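Local coordinates for protein sugar isomerase (Sinorhizobium meliloti, PDB 3QC0) that probably interconverts sugar isomers, using a zinc ion held inside a TIM barrel of the xylose isomerase-like family, at residues I9-I14 with A21-I26; L139-L144 with L162-T167; V210-K213 with T217-G220. All blocks are in the same frame, centred on the assembly; numbering follows the deposited sequence.

Contact 1 of 3, residues I9-I14 with A21-I26; sequences INLATI and AEAVDI
The turn that leaves the first barrel strand passes beside the following helix, with the Leu11 CA atom 6.9 Å from that of Ala23. This is the opening beta-alpha-beta crossover of the TIM barrel: strand 7-10 ends in a short 3-10 turn, and the chain then returns along helix 20-29 toward the parallel strand 34-36. No hydrogen bond joins the two segments; they meet through aliphatic side chains alone, as befits a buried interface between the turn after the strand and the helix. Ala23 is at the middle of it. Its single methyl, pointing from the helix toward that turn, is touched by both branches of Leu11, with Leu11 CD1 4.0 Å and Leu11 CD2 3.9 Å from Ala23 CB. Leucine suits this place because its fork spreads two methyls over one methyl of the helix, while alanine lets the helix come close. Leu11 also packs on Ile35 of strand 34-36 and on Gln41 of helix 39-45. Ile14 approaches the same methyl from further along the turn. Its CG1 branch sits between the backbone N and the carbonyl carbon (chi1 50°), and the chain then runs extended to bring CD1 to the helix. Ile14 also packs against Val263 of the last helix, 260-274. The turn that presents Leu11 and Ile14 is shaped by Asn10, whose OD1 accepts from Ala12 N at 2.9 Å in an Asx turn, with an N-H...O angle of 158°, while Trp38 NE1 donates to the same oxygen. Asparagine fits here, since its short amide can reach forward to the backbone N two residues on. At its tip, Ile14 CD1 lies 3.8 Å from Ala23 CB and 3.9 Å from Ala23 CA, so the methyl reaches the helix backbone itself.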
loop_
_atom_site.group_PDB
_atom_site.type_symbol
_atom_site.label_atom_id
_atom_site.label_comp_id
_atom_site.label_asym_id
_atom_site.label_seq_id
_atom_site.Cartn_x
_atom_site.Cartn_y
_atom_site.Cartn_z
ATOM N N ILE A 9 -2.044 -8.880 23.884
ATOM C CA ILE A 9 -1.339 -9.698 22.894
ATOM C C ILE A 9 -2.365 -10.329 21.958
ATOM O O ILE A 9 -3.239 -11.086 22.368
ATOM C CB ILE A 9 -0.470 -10.802 23.542
ATOM C CG1 ILE A 9 0.554 -10.193 24.514
ATOM C CG2 ILE A 9 0.192 -11.687 22.469
ATOM C CD1 ILE A 9 1.668 -9.355 23.919
ATOM N N ASN A 10 -2.284 -9.977 20.673
ATOM C CA ASN A 10 -3.024 -10.688 19.654
ATOM C C ASN A 10 -2.318 -12.031 19.517
ATOM O O ASN A 10 -1.102 -12.080 19.334
ATOM C CB ASN A 10 -3.046 -9.886 18.348
ATOM C CG ASN A 10 -3.816 -10.548 17.283
ATOM O OD1 ASN A 10 -3.477 -11.675 16.856
ATOM N ND2 ASN A 10 -4.794 -9.805 16.713
ATOM N N LEU A 11 -3.060 -13.128 19.647
ATOM C CA LEU A 11 -2.434 -14.434 19.752
ATOM C C LEU A 11 -1.811 -14.914 18.460
ATOM O O LEU A 11 -1.090 -15.885 18.437
ATOM C CB LEU A 11 -3.453 -15.448 20.272
ATOM C CG LEU A 11 -4.038 -15.111 21.649
ATOM C CD1 LEU A 11 -4.864 -16.315 22.219
ATOM C CD2 LEU A 11 -2.995 -14.653 22.663
ATOM N N ALA A 12 -1.999 -14.176 17.359
ATOM C CA ALA A 12 -1.208 -14.477 16.168
ATOM C C ALA A 12 0.282 -14.346 16.460
ATOM O O ALA A 12 1.104 -15.015 15.846
ATOM C CB ALA A 12 -1.579 -13.545 15.016
ATOM N N THR A 13 0.623 -13.479 17.391
ATOM C CA THR A 13 2.021 -13.201 17.727
ATOM C C THR A 13 2.795 -14.446 18.154
ATOM O O THR A 13 3.996 -14.558 17.873
ATOM C CB THR A 13 2.086 -12.106 18.800
ATOM O OG1 THR A 13 1.510 -10.925 18.239
ATOM C CG2 THR A 13 3.523 -11.758 19.246
ATOM N N ILE A 14 2.084 -15.389 18.776
ATOM C CA ILE A 14 2.718 -16.657 19.217
ATOM C C ILE A 14 1.917 -17.849 18.696
ATOM O O ILE A 14 1.769 -18.904 19.373
ATOM C CB ILE A 14 2.928 -16.693 20.783
ATOM C CG1 ILE A 14 1.649 -16.333 21.531
ATOM C CG2 ILE A 14 4.109 -15.762 21.196
ATOM C CD1 ILE A 14 1.734 -16.577 23.081
ATOM N N ALA A 21 -4.993 -22.015 25.300
ATOM C CA ALA A 21 -4.739 -22.091 26.714
ATOM C C ALA A 21 -3.310 -21.759 27.110
ATOM O O ALA A 21 -3.095 -21.053 28.106
ATOM C CB ALA A 21 -5.081 -23.502 27.222
ATOM N N GLU A 22 -2.348 -22.268 26.335
ATOM C CA GLU A 22 -0.938 -21.992 26.626
ATOM C C GLU A 22 -0.607 -20.529 26.379
ATOM O O GLU A 22 0.140 -19.923 27.133
ATOM C CB GLU A 22 0.008 -22.844 25.792
ATOM C CG GLU A 22 1.448 -22.769 26.381
ATOM C CD GLU A 22 2.500 -23.367 25.492
ATOM O OE1 GLU A 22 2.149 -24.149 24.571
ATOM O OE2 GLU A 22 3.685 -23.045 25.725
ATOM N N ALA A 23 -1.165 -19.970 25.307
ATOM C CA ALA A 23 -0.970 -18.555 25.028
ATOM C C ALA A 23 -1.471 -17.710 26.194
ATOM O O ALA A 23 -0.808 -16.812 26.661
ATOM C CB ALA A 23 -1.679 -18.167 23.728
ATOM N N VAL A 24 -2.646 -18.029 26.709
ATOM C CA VAL A 24 -3.169 -17.284 27.841
ATOM C C VAL A 24 -2.245 -17.435 29.068
ATOM O O VAL A 24 -1.969 -16.463 29.764
ATOM C CB VAL A 24 -4.612 -17.738 28.182
ATOM C CG1 VAL A 24 -5.017 -17.219 29.563
ATOM C CG2 VAL A 24 -5.591 -17.261 27.061
ATOM N N ASP A 25 -1.801 -18.669 29.317
ATOM C CA ASP A 25 -0.912 -18.976 30.447
ATOM C C ASP A 25 0.352 -18.104 30.398
ATOM O O ASP A 25 0.684 -17.419 31.386
ATOM C CB ASP A 25 -0.549 -20.468 30.408
ATOM C CG ASP A 25 0.175 -20.972 31.689
ATOM O OD1 ASP A 25 0.250 -20.268 32.743
ATOM O OD2 ASP A 25 0.702 -22.105 31.603
ATOM N N ILE A 26 1.022 -18.085 29.242
ATOM C CA ILE A 26 2.264 -17.287 29.135
ATOM C C ILE A 26 1.978 -15.800 29.269
ATOM O O ILE A 26 2.730 -15.089 29.894
ATOM C CB ILE A 26 3.007 -17.498 27.863
ATOM C CG1 ILE A 26 3.455 -18.922 27.729
ATOM C CG2 ILE A 26 4.260 -16.566 27.807
ATOM C CD1 ILE A 26 4.047 -19.188 26.412
#

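Contact 2 of 3, residues L139-L144 with L162-T167; sequences LAIEPL and LDICET
Ile141 of barrel strand 139-141 reaches outward to Ile164 and Cys165 on helix 158-168, within the beta-alpha-beta unit that continues into strand 172-177 of the TIM barrel. The closest CA atoms, those of Ile141 and Cys165, are 8.2 Å apart, a gap that the isoleucine side chain spans. From Ile141 CB, which points to the helix, the CG1 branch starts anti to the carbonyl carbon (chi1 -57°) and then runs extended (chi2 173°). CB and CG1 act as the stem, and it is the terminal CD1 that makes the contact. It presses on the branched face of Ile164, 3.6 Å from Ile164 CG2 and 4.0 Å from Ile164 CB, the two side chains crossing at a slant. Isoleucine suits position 141 because its longer branch spans the gap, while the branch at CB of Ile164 gives that tip an apolar surface to rest on. Ile141 is also covered by Ile125 of helix 114-135 and Val172 of the next strand. The following residue, Glu142, turns the opposite way, into the barrel, where its OE2 binds zinc with Asp177, His204 and Glu248. On the helix's outward side, Asp163 and Glu166 both form salt bridges to Arg193. Cys165, compact and weakly polar, also packs on Val174, and its SG atom completes the contact 4.1 Å from Ile141 CD1.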
loop_
_atom_site.group_PDB
_atom_site.type_symbol
_atom_site.label_atom_id
_atom_site.label_comp_id
_atom_site.label_asym_id
_atom_site.label_seq_id
_atom_site.Cartn_x
_atom_site.Cartn_y
_atom_site.Cartn_z
ATOM N N LEU A 139 -18.597 -3.475 15.963
ATOM C CA LEU A 139 -17.899 -3.952 14.765
ATOM C C LEU A 139 -16.769 -2.986 14.479
ATOM O O LEU A 139 -17.009 -1.796 14.329
ATOM C CB LEU A 139 -18.852 -4.014 13.570
ATOM C CG LEU A 139 -20.027 -5.005 13.722
ATOM C CD1 LEU A 139 -20.922 -5.008 12.453
ATOM C CD2 LEU A 139 -19.553 -6.443 14.096
ATOM N N ALA A 140 -15.553 -3.497 14.345
ATOM C CA ALA A 140 -14.376 -2.671 14.082
ATOM C C ALA A 140 -13.879 -2.939 12.682
ATOM O O ALA A 140 -13.238 -3.963 12.435
ATOM C CB ALA A 140 -13.255 -2.962 15.117
ATOM N N ILE A 141 -14.166 -2.020 11.765
ATOM C CA ILE A 141 -13.587 -2.083 10.418
ATOM C C ILE A 141 -12.102 -1.810 10.546
ATOM O O ILE A 141 -11.687 -0.747 11.051
ATOM C CB ILE A 141 -14.222 -1.030 9.486
ATOM C CG1 ILE A 141 -15.745 -1.179 9.378
ATOM C CG2 ILE A 141 -13.544 -1.066 8.084
ATOM C CD1 ILE A 141 -16.434 -0.047 8.589
ATOM N N GLU A 142 -11.311 -2.755 10.065
ATOM C CA GLU A 142 -9.843 -2.612 10.082
ATOM C C GLU A 142 -9.400 -2.244 8.662
ATOM O O GLU A 142 -9.399 -3.088 7.782
ATOM C CB GLU A 142 -9.165 -3.899 10.541
ATOM C CG GLU A 142 -7.690 -3.684 10.864
ATOM C CD GLU A 142 -6.942 -4.950 11.186
ATOM O OE1 GLU A 142 -7.400 -6.012 10.760
ATOM O OE2 GLU A 142 -5.904 -4.838 11.860
ATOM N N PRO A 143 -9.098 -0.959 8.415
ATOM C CA PRO A 143 -8.463 -0.710 7.091
ATOM C C PRO A 143 -7.164 -1.508 7.024
ATOM O O PRO A 143 -6.403 -1.534 8.003
ATOM C CB PRO A 143 -8.229 0.806 7.081
ATOM C CG PRO A 143 -8.215 1.206 8.530
ATOM C CD PRO A 143 -9.186 0.256 9.225
ATOM N N LEU A 144 -6.926 -2.132 5.878
ATOM C CA LEU A 144 -5.779 -2.992 5.666
ATOM C C LEU A 144 -4.831 -2.308 4.692
ATOM O O LEU A 144 -5.232 -1.507 3.850
ATOM C CB LEU A 144 -6.158 -4.371 5.125
ATOM C CG LEU A 144 -5.980 -5.529 6.127
ATOM C CD1 LEU A 144 -6.933 -5.426 7.339
ATOM C CD2 LEU A 144 -6.067 -6.859 5.380
ATOM N N LEU A 162 -13.620 5.264 7.852
ATOM C CA LEU A 162 -14.477 6.240 8.548
ATOM C C LEU A 162 -15.665 6.696 7.700
ATOM O O LEU A 162 -16.759 6.909 8.225
ATOM C CB LEU A 162 -13.635 7.419 9.044
ATOM C CG LEU A 162 -12.588 7.067 10.119
ATOM C CD1 LEU A 162 -11.615 8.237 10.365
ATOM C CD2 LEU A 162 -13.292 6.650 11.455
ATOM N N ASP A 163 -15.480 6.853 6.397
ATOM C CA ASP A 163 -16.594 7.139 5.487
ATOM C C ASP A 163 -17.677 6.068 5.602
ATOM O O ASP A 163 -18.880 6.372 5.642
ATOM C CB ASP A 163 -16.141 7.212 4.033
ATOM C CG ASP A 163 -15.353 8.475 3.705
ATOM O OD1 ASP A 163 -15.260 9.441 4.508
ATOM O OD2 ASP A 163 -14.775 8.470 2.577
ATOM N N ILE A 164 -17.266 4.807 5.697
ATOM C CA ILE A 164 -18.230 3.743 5.830
ATOM C C ILE A 164 -18.924 3.833 7.190
ATOM O O ILE A 164 -20.124 3.628 7.253
ATOM C CB ILE A 164 -17.563 2.351 5.643
ATOM C CG1 ILE A 164 -16.950 2.229 4.230
ATOM C CG2 ILE A 164 -18.544 1.197 5.992
ATOM C CD1 ILE A 164 -16.021 1.023 4.030
ATOM N N CYS A 165 -18.174 4.104 8.260
ATOM C CA CYS A 165 -18.739 4.277 9.613
ATOM C C CYS A 165 -19.779 5.363 9.582
ATOM O O CYS A 165 -20.847 5.211 10.169
ATOM C CB CYS A 165 -17.664 4.571 10.637
ATOM S SG CYS A 165 -16.588 3.211 11.017
ATOM N N GLU A 166 -19.491 6.465 8.901
ATOM C CA GLU A 166 -20.483 7.557 8.842
ATOM C C GLU A 166 -21.740 7.159 8.100
ATOM O O GLU A 166 -22.863 7.609 8.463
ATOM C CB GLU A 166 -19.872 8.794 8.188
ATOM C CG GLU A 166 -18.868 9.475 9.047
ATOM C CD GLU A 166 -18.622 10.913 8.614
ATOM O OE1 GLU A 166 -18.098 11.143 7.499
ATOM O OE2 GLU A 166 -18.966 11.822 9.394
ATOM N N THR A 167 -21.611 6.349 7.062
ATOM C CA THR A 167 -22.735 5.907 6.228
ATOM C C THR A 167 -23.650 4.952 7.001
ATOM O O THR A 167 -24.898 5.008 6.903
ATOM C CB THR A 167 -22.249 5.201 4.965
ATOM O OG1 THR A 167 -21.506 6.115 4.131
ATOM C CG2 THR A 167 -23.421 4.621 4.150
#

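Contact 3 of 3, residues V210-K213 with T217-G220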
loop_
_atom_site.group_PDB
_atom_site.type_symbol
_atom_site.label_atom_id
_atom_site.label_comp_id
_atom_site.label_asym_id
_atom_site.label_seq_id
_atom_site.Cartn_x
_atom_site.Cartn_y
_atom_site.Cartn_z
ATOM N N VAL A 210 12.628 -2.484 7.487
ATOM C CA VAL A 210 13.371 -2.115 6.283
ATOM C C VAL A 210 14.595 -3.051 6.162
ATOM O O VAL A 210 15.524 -2.949 6.960
ATOM C CB VAL A 210 13.808 -0.620 6.285
ATOM C CG1 VAL A 210 14.735 -0.315 5.073
ATOM C CG2 VAL A 210 12.561 0.304 6.303
ATOM N N PRO A 211 14.596 -3.939 5.163
ATOM C CA PRO A 211 13.541 -4.223 4.201
ATOM C C PRO A 211 12.440 -5.070 4.825
ATOM O O PRO A 211 12.656 -5.728 5.855
ATOM C CB PRO A 211 14.261 -5.054 3.143
ATOM C CG PRO A 211 15.270 -5.817 3.966
ATOM C CD PRO A 211 15.780 -4.812 4.939
ATOM N N THR A 212 11.280 -5.029 4.181
ATOM C CA THR A 212 10.227 -6.002 4.445
ATOM C C THR A 212 10.376 -7.138 3.456
ATOM O O THR A 212 10.491 -6.926 2.245
ATOM C CB THR A 212 8.824 -5.351 4.421
ATOM O OG1 THR A 212 8.689 -4.493 5.566
ATOM C CG2 THR A 212 7.710 -6.390 4.377
ATOM N N LYS A 213 10.410 -8.354 4.000
ATOM C CA LYS A 213 10.849 -9.545 3.258
ATOM C C LYS A 213 9.727 -10.466 2.794
ATOM O O LYS A 213 9.984 -11.469 2.089
ATOM C CB LYS A 213 11.881 -10.306 4.104
ATOM C CG LYS A 213 13.095 -9.432 4.530
ATOM C CD LYS A 213 14.097 -10.151 5.500
ATOM C CE LYS A 213 13.475 -10.371 6.922
ATOM N NZ LYS A 213 13.076 -9.077 7.644
ATOM N N THR A 217 4.000 -12.197 6.256
ATOM C CA THR A 217 4.548 -12.756 7.489
ATOM C C THR A 217 5.917 -12.205 7.887
ATOM O O THR A 217 6.776 -12.942 8.429
ATOM C CB THR A 217 4.599 -14.283 7.374
ATOM O OG1 THR A 217 5.457 -14.629 6.279
ATOM C CG2 THR A 217 3.175 -14.869 7.179
ATOM N N ASP A 218 6.150 -10.920 7.616
ATOM C CA ASP A 218 7.356 -10.247 8.097
ATOM C C ASP A 218 7.069 -8.905 8.775
ATOM O O ASP A 218 7.809 -7.915 8.603
ATOM C CB ASP A 218 8.366 -10.113 6.949
ATOM C CG ASP A 218 9.769 -9.786 7.435
ATOM O OD1 ASP A 218 10.196 -10.371 8.472
ATOM O OD2 ASP A 218 10.450 -8.947 6.786
ATOM N N ARG A 219 6.014 -8.866 9.576
ATOM C CA ARG A 219 5.831 -7.756 10.501
ATOM C C ARG A 219 6.969 -7.722 11.512
ATOM O O ARG A 219 7.500 -8.787 11.901
ATOM C CB ARG A 219 4.523 -7.827 11.271
ATOM C CG ARG A 219 3.272 -7.846 10.439
ATOM C CD ARG A 219 2.070 -7.566 11.312
ATOM N NE ARG A 219 0.826 -7.498 10.572
ATOM C CZ ARG A 219 -0.296 -6.958 11.038
ATOM N NH1 ARG A 219 -0.382 -6.524 12.291
ATOM N NH2 ARG A 219 -1.364 -6.893 10.253
ATOM N N GLY A 220 7.319 -6.525 11.960
ATOM C CA GLY A 220 8.393 -6.324 12.927
ATOM C C GLY A 220 7.912 -6.237 14.350
ATOM O O GLY A 220 6.764 -5.839 14.624
HETATM O O HOH W 1 7.467 -5.319 7.827
#
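Asp218 OD2 is gripped twice by Lys213, once by the backbone and once by the ammonium group. Lys213 N donates to Asp218 OD2 at 2.8 Å, the bond bent to 152° at the hydrogen, from the anti side and 23° out of the carboxylate plane. Lys213 NZ forms a salt bridge with the same Asp218 OD2, also at 2.8 Å, which meets it through its syn lone pair and leaves NZ 3.3 Å from Asp218 OD1. To do this the lysine chain bends at its last two torsions and curls back, wrapping the oxygen so closely that Lys213 CE is 3.3 Å from Asp218 OD2. The aspartate meets it with CG anti to its own backbone N (chi1 -164°), a short acid reaching across the loop; the long, flexible lysine side chain lets NZ return to the oxygen already held by its own residue's N-H. Replacing Asp218 by an alanine would probably leave Lys213 N and NZ without their shared acceptor and set the lysine chain free to uncurl. A second bridge runs through water 1, which donates to Thr212 OG1 and to Asp218 O, each at 2.7 Å; Thr212 OG1 is in turn hydrogen-bonded to Leu209 O. Packing is thinner further out. Thr212 CA lies 3.8 Å from Asp218 OD2, the peptide bond before Pro211 is cis, and Thr212 meets Met215 of the second subunit. Next along the chain, Arg219 turns away to hydrogen-bond with zinc ligand Asp177, through OD2, and with Glu248 O. Both segments belong to the long loop between strand 200-205 and helix 229-238, and the contact folds this loop back on itself. With a positive ammonium and a backbone N-H both on one oxygen, the buried carboxylate is likely to stay ionised, its charge probably balanced in part by Lys213.

In the fold
The three contacts follow one another along the chain and lie around a single barrel. Contacts 1 and 2 each join a strand of the same closed sheet, or the turn that ends it, to the helix that follows, on opposite sides of the chain's centre with their own centres 27 Å apart. Contact 3, a contact within one loop, has its centre 21 Å from that of contact 1 and 26 Å from that of contact 2. None touches another; the closest approach, between contacts 2 and 3, is about 5 Å between nearest atoms. The zinc relates them: the side chains of Leu11 and Ile141 are about 12 and 11 Å from it, 139-144 supplies a ligand, and 217-220 reaches another ligand through Arg219.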